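PDB 4DWD: mandelate racemase/muconate lactonizing enzyme, C-terminal domain protein from Paracoccus denitrificans, which binds magnesium and belongs to the mandelate racemase group of the enolase superfamily, and may act as a hydro-lyase. Local coordinates for residues M22-D34 / W39-L52. Sequence-based numbering, arbitrary orientation.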
loop_
_atom_site.group_PDB
_atom_site.type_symbol
_atom_site.label_atom_id
_atom_site.label_comp_id
_atom_site.label_asym_id
_atom_site.label_seq_id
_atom_site.Cartn_x
_atom_site.Cartn_y
_atom_site.Cartn_z
HETATM N N MSE B 22 -11.562 -1.586 42.719
HETATM C CA MSE B 22 -11.346 -0.231 43.225
HETATM C C MSE B 22 -11.130 -0.213 44.725
HETATM O O MSE B 22 -10.307 0.568 45.213
HETATM C CB MSE B 22 -12.488 0.672 42.720
HETATM C CG MSE B 22 -12.990 1.715 43.716
HETATM SE SE MSE B 22 -12.512 3.563 43.192
HETATM C CE MSE B 22 -11.321 3.232 41.647
ATOM N N PRO B 23 -11.851 -1.069 45.485
ATOM C CA PRO B 23 -11.618 -1.047 46.932
ATOM C C PRO B 23 -10.290 -1.675 47.369
ATOM O O PRO B 23 -9.837 -1.388 48.478
ATOM C CB PRO B 23 -12.802 -1.841 47.495
ATOM C CG PRO B 23 -13.206 -2.745 46.382
ATOM C CD PRO B 23 -12.981 -1.952 45.130
ATOM N N THR B 24 -9.684 -2.527 46.535
ATOM C CA THR B 24 -8.362 -3.095 46.872
ATOM C C THR B 24 -7.314 -2.894 45.788
ATOM O O THR B 24 -7.624 -2.833 44.596
ATOM C CB THR B 24 -8.373 -4.591 47.308
ATOM O OG1 THR B 24 -8.471 -5.444 46.163
ATOM C CG2 THR B 24 -9.498 -4.890 48.292
ATOM N N SER B 25 -6.076 -2.791 46.241
ATOM C CA SER B 25 -4.932 -2.549 45.393
ATOM C C SER B 25 -3.921 -3.683 45.512
ATOM O O SER B 25 -4.033 -4.558 46.390
ATOM C CB SER B 25 -4.303 -1.200 45.739
ATOM O OG SER B 25 -5.205 -0.161 45.408
ATOM N N ALA B 26 -2.962 -3.669 44.595
ATOM C CA ALA B 26 -1.986 -4.734 44.474
ATOM C C ALA B 26 -0.571 -4.151 44.465
ATOM O O ALA B 26 -0.159 -3.472 43.506
ATOM C CB ALA B 26 -2.258 -5.541 43.215
ATOM N N PHE B 27 0.168 -4.414 45.542
ATOM C CA PHE B 27 1.501 -3.845 45.706
ATOM C C PHE B 27 2.553 -4.924 45.811
ATOM O O PHE B 27 2.260 -6.056 46.206
ATOM C CB PHE B 27 1.558 -2.926 46.938
ATOM C CG PHE B 27 0.606 -1.763 46.869
ATOM C CD1 PHE B 27 0.789 -0.759 45.923
ATOM C CD2 PHE B 27 -0.482 -1.678 47.742
ATOM C CE1 PHE B 27 -0.084 0.321 45.857
ATOM C CE2 PHE B 27 -1.369 -0.607 47.674
ATOM C CZ PHE B 27 -1.168 0.391 46.721
ATOM N N VAL B 28 3.772 -4.561 45.431
ATOM C CA VAL B 28 4.934 -5.417 45.629
ATOM C C VAL B 28 5.901 -4.652 46.524
ATOM O O VAL B 28 6.247 -3.503 46.242
ATOM C CB VAL B 28 5.598 -5.812 44.285
ATOM C CG1 VAL B 28 6.890 -6.579 44.525
ATOM C CG2 VAL B 28 4.653 -6.663 43.450
ATOM N N ARG B 29 6.312 -5.284 47.625
ATOM C CA ARG B 29 7.330 -4.710 48.491
ATOM C C ARG B 29 8.596 -5.538 48.353
ATOM O O ARG B 29 8.579 -6.746 48.594
ATOM C CB ARG B 29 6.863 -4.656 49.952
ATOM C CG ARG B 29 7.966 -4.166 50.892
ATOM C CD ARG B 29 7.471 -3.873 52.296
ATOM N NE ARG B 29 6.840 -5.025 52.919
ATOM C CZ ARG B 29 5.996 -4.932 53.945
ATOM N NH1 ARG B 29 5.683 -3.743 54.447
ATOM N NH2 ARG B 29 5.454 -6.023 54.461
ATOM N N ILE B 30 9.676 -4.889 47.931
ATOM C CA ILE B 30 10.986 -5.551 47.823
ATOM C C ILE B 30 11.919 -4.999 48.892
ATOM O O ILE B 30 12.124 -3.793 48.975
ATOM C CB ILE B 30 11.605 -5.416 46.409
ATOM C CG1 ILE B 30 10.601 -5.904 45.349
ATOM C CG2 ILE B 30 12.920 -6.195 46.313
ATOM C CD1 ILE B 30 11.127 -5.993 43.923
ATOM N N THR B 31 12.497 -5.901 49.689
ATOM C CA THR B 31 13.417 -5.525 50.749
ATOM C C THR B 31 14.805 -5.982 50.349
ATOM O O THR B 31 14.995 -7.134 49.943
ATOM C CB THR B 31 13.003 -6.150 52.089
ATOM O OG1 THR B 31 11.635 -5.810 52.349
ATOM C CG2 THR B 31 13.881 -5.632 53.233
ATOM N N ALA B 32 15.763 -5.067 50.430
ATOM C CA ALA B 32 17.154 -5.387 50.129
ATOM C C ALA B 32 17.826 -5.953 51.378
ATOM O O ALA B 32 17.271 -5.878 52.485
ATOM C CB ALA B 32 17.886 -4.150 49.643
ATOM N N GLU B 33 19.027 -6.499 51.199
ATOM C CA GLU B 33 19.764 -7.104 52.304
ATOM C C GLU B 33 20.097 -6.112 53.424
ATOM O O GLU B 33 20.318 -6.527 54.565
ATOM C CB GLU B 33 21.029 -7.810 51.794
ATOM C CG GLU B 33 22.029 -6.897 51.090
ATOM C CD GLU B 33 23.252 -7.631 50.560
ATOM O OE1 GLU B 33 23.748 -8.583 51.218
ATOM O OE2 GLU B 33 23.733 -7.237 49.478
ATOM N N ASP B 34 20.131 -4.817 53.103
ATOM C CA ASP B 34 20.429 -3.787 54.106
ATOM C C ASP B 34 19.178 -3.242 54.801
ATOM O O ASP B 34 19.264 -2.298 55.586
ATOM C CB ASP B 34 21.255 -2.641 53.496
ATOM C CG ASP B 34 20.456 -1.788 52.507
ATOM O OD1 ASP B 34 19.336 -2.186 52.111
ATOM O OD2 ASP B 34 20.969 -0.717 52.120
ATOM N N TRP B 39 8.918 0.052 46.726
ATOM C CA TRP B 39 7.497 -0.189 46.494
ATOM C C TRP B 39 7.139 -0.182 45.034
ATOM O O TRP B 39 7.512 0.736 44.299
ATOM C CB TRP B 39 6.679 0.877 47.206
ATOM C CG TRP B 39 6.599 0.615 48.682
ATOM C CD1 TRP B 39 7.339 1.200 49.698
ATOM C CD2 TRP B 39 5.722 -0.351 49.341
ATOM N NE1 TRP B 39 6.976 0.681 50.915
ATOM C CE2 TRP B 39 6.011 -0.258 50.768
ATOM C CE3 TRP B 39 4.757 -1.255 48.898
ATOM C CZ2 TRP B 39 5.341 -1.042 51.707
ATOM C CZ3 TRP B 39 4.094 -2.042 49.844
ATOM C CH2 TRP B 39 4.384 -1.933 51.216
ATOM N N GLY B 40 6.370 -1.182 44.614
ATOM C CA GLY B 40 5.832 -1.244 43.248
ATOM C C GLY B 40 4.338 -1.512 43.287
ATOM O O GLY B 40 3.769 -1.830 44.340
ATOM N N GLU B 41 3.685 -1.373 42.137
ATOM C CA GLU B 41 2.235 -1.553 42.055
ATOM C C GLU B 41 1.875 -2.234 40.744
ATOM O O GLU B 41 2.465 -1.918 39.705
ATOM C CB GLU B 41 1.514 -0.207 42.170
ATOM C CG GLU B 41 0.003 -0.361 42.120
ATOM C CD GLU B 41 -0.769 0.863 42.579
ATOM O OE1 GLU B 41 -0.187 1.950 42.796
ATOM O OE2 GLU B 41 -1.997 0.720 42.716
ATOM N N ALA B 42 0.931 -3.180 40.818
ATOM C CA ALA B 42 0.344 -3.822 39.631
ATOM C C ALA B 42 -1.084 -3.319 39.462
ATOM O O ALA B 42 -1.794 -3.130 40.452
ATOM C CB ALA B 42 0.319 -5.341 39.789
ATOM N N SER B 43 -1.525 -3.133 38.217
ATOM C CA SER B 43 -2.893 -2.679 37.958
ATOM C C SER B 43 -3.870 -3.626 38.658
ATOM O O SER B 43 -3.825 -4.836 38.420
ATOM C CB SER B 43 -3.147 -2.662 36.453
ATOM O OG SER B 43 -4.382 -2.026 36.155
ATOM N N PRO B 44 -4.755 -3.084 39.521
ATOM C CA PRO B 44 -5.577 -3.953 40.380
ATOM C C PRO B 44 -6.855 -4.433 39.678
ATOM O O PRO B 44 -7.983 -4.249 40.192
ATOM C CB PRO B 44 -5.893 -3.043 41.562
ATOM C CG PRO B 44 -5.966 -1.677 40.966
ATOM C CD PRO B 44 -4.914 -1.656 39.874
HETATM N N MSE B 45 -6.666 -5.071 38.523
HETATM C CA MSE B 45 -7.791 -5.580 37.729
HETATM C C MSE B 45 -8.333 -6.793 38.441
HETATM O O MSE B 45 -7.600 -7.772 38.690
HETATM C CB MSE B 45 -7.319 -5.896 36.304
HETATM C CG MSE B 45 -6.714 -4.659 35.624
HETATM SE SE MSE B 45 -8.003 -3.178 35.414
HETATM C CE MSE B 45 -7.682 -2.134 37.030
ATOM N N LEU B 46 -9.620 -6.733 38.785
ATOM C CA LEU B 46 -10.260 -7.740 39.646
ATOM C C LEU B 46 -9.389 -7.981 40.885
ATOM O O LEU B 46 -9.192 -9.117 41.345
ATOM C CB LEU B 46 -10.576 -9.034 38.871
ATOM C CG LEU B 46 -11.524 -8.885 37.682
ATOM C CD1 LEU B 46 -11.759 -10.251 37.074
ATOM C CD2 LEU B 46 -12.842 -8.236 38.072
ATOM N N GLY B 47 -8.840 -6.884 41.392
ATOM C CA GLY B 47 -8.019 -6.898 42.600
ATOM C C GLY B 47 -6.530 -7.111 42.359
ATOM O O GLY B 47 -5.708 -6.999 43.285
ATOM N N GLY B 48 -6.155 -7.432 41.128
ATOM C CA GLY B 48 -4.741 -7.708 40.850
ATOM C C GLY B 48 -4.236 -9.012 41.452
ATOM O O GLY B 48 -3.019 -9.226 41.536
ATOM N N ILE B 49 -5.155 -9.886 41.861
ATOM C CA ILE B 49 -4.788 -11.101 42.598
ATOM C C ILE B 49 -3.975 -12.065 41.734
ATOM O O ILE B 49 -2.975 -12.620 42.195
ATOM C CB ILE B 49 -6.036 -11.804 43.187
ATOM C CG1 ILE B 49 -6.863 -10.825 44.048
ATOM C CG2 ILE B 49 -5.631 -13.058 43.965
ATOM C CD1 ILE B 49 -6.126 -10.205 45.210
ATOM N N ALA B 50 -4.368 -12.213 40.470
ATOM C CA ALA B 50 -3.616 -13.079 39.569
ATOM C C ALA B 50 -2.189 -12.542 39.381
ATOM O O ALA B 50 -1.226 -13.316 39.442
ATOM C CB ALA B 50 -4.331 -13.234 38.229
ATOM N N SER B 51 -2.041 -11.230 39.184
ATOM C CA SER B 51 -0.690 -10.655 39.083
ATOM C C SER B 51 0.149 -10.889 40.345
ATOM O O SER B 51 1.329 -11.215 40.264
ATOM C CB SER B 51 -0.718 -9.161 38.746
ATOM O OG SER B 51 -1.205 -8.938 37.431
ATOM N N LEU B 52 -0.472 -10.719 41.507
ATOM C CA LEU B 52 0.213 -10.957 42.768
ATOM C C LEU B 52 0.644 -12.419 42.924
ATOM O O LEU B 52 1.736 -12.685 43.432
ATOM C CB LEU B 52 -0.667 -10.521 43.940
ATOM C CG LEU B 52 -0.944 -9.013 44.063
ATOM C CD1 LEU B 52 -1.901 -8.779 45.231
ATOM C CD2 LEU B 52 0.337 -8.201 44.244
HETATM O O HOH W 1 -9.978 -3.552 42.871
HETATM O O HOH W 2 -5.876 -6.457 45.880
HETATM O O HOH W 3 -3.913 1.814 44.135
HETATM O O HOH W 4 -2.970 -1.808 42.610
#
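Ala26 CB packs against Leu52 CG at 3.8 Å, bringing the first turn of helix 49-63 against the antiparallel hairpin of strands 24-32 and 37-42 in the N-terminal capping domain of this enolase-superfamily protein. Gly48, the N-cap of that helix, passes so near the same methyl that a CB on it would clash. Phe27 and Trp39 occupy the other face of the hairpin. The indole turns its edge to Phe27 CB, while one of its faces carries Arg29 CB, a CH-pi contact 4.0 Å from the six-membered ring centroid. The arginine runs alongside the indole because chi1 (175°) carries CG away from the backbone N, setting CD 3.6 Å from Trp39 CZ2, and its NH2 goes on to a salt bridge with Glu9. A leucine in place of Trp39 would probably take the ring face from under Arg29 CB and CD, leaving that stem less firmly held between the backbone and the Glu9 salt bridge. Val28 and Gly40 exchange both backbone bonds, Gly40 N reaching Val28 O at 2.8 Å and Val28 N bonding back to Gly40 O. The Glu41 carboxylate lies beside the Phe27 ring, the planes 56° apart; OE1 accepts from Gly305 N in the barrel domain. Farther out, one water accepts a hydrogen bond from Thr24 OG1 and donates to Ser25 O and Gly47 O, each at 2.7 Å.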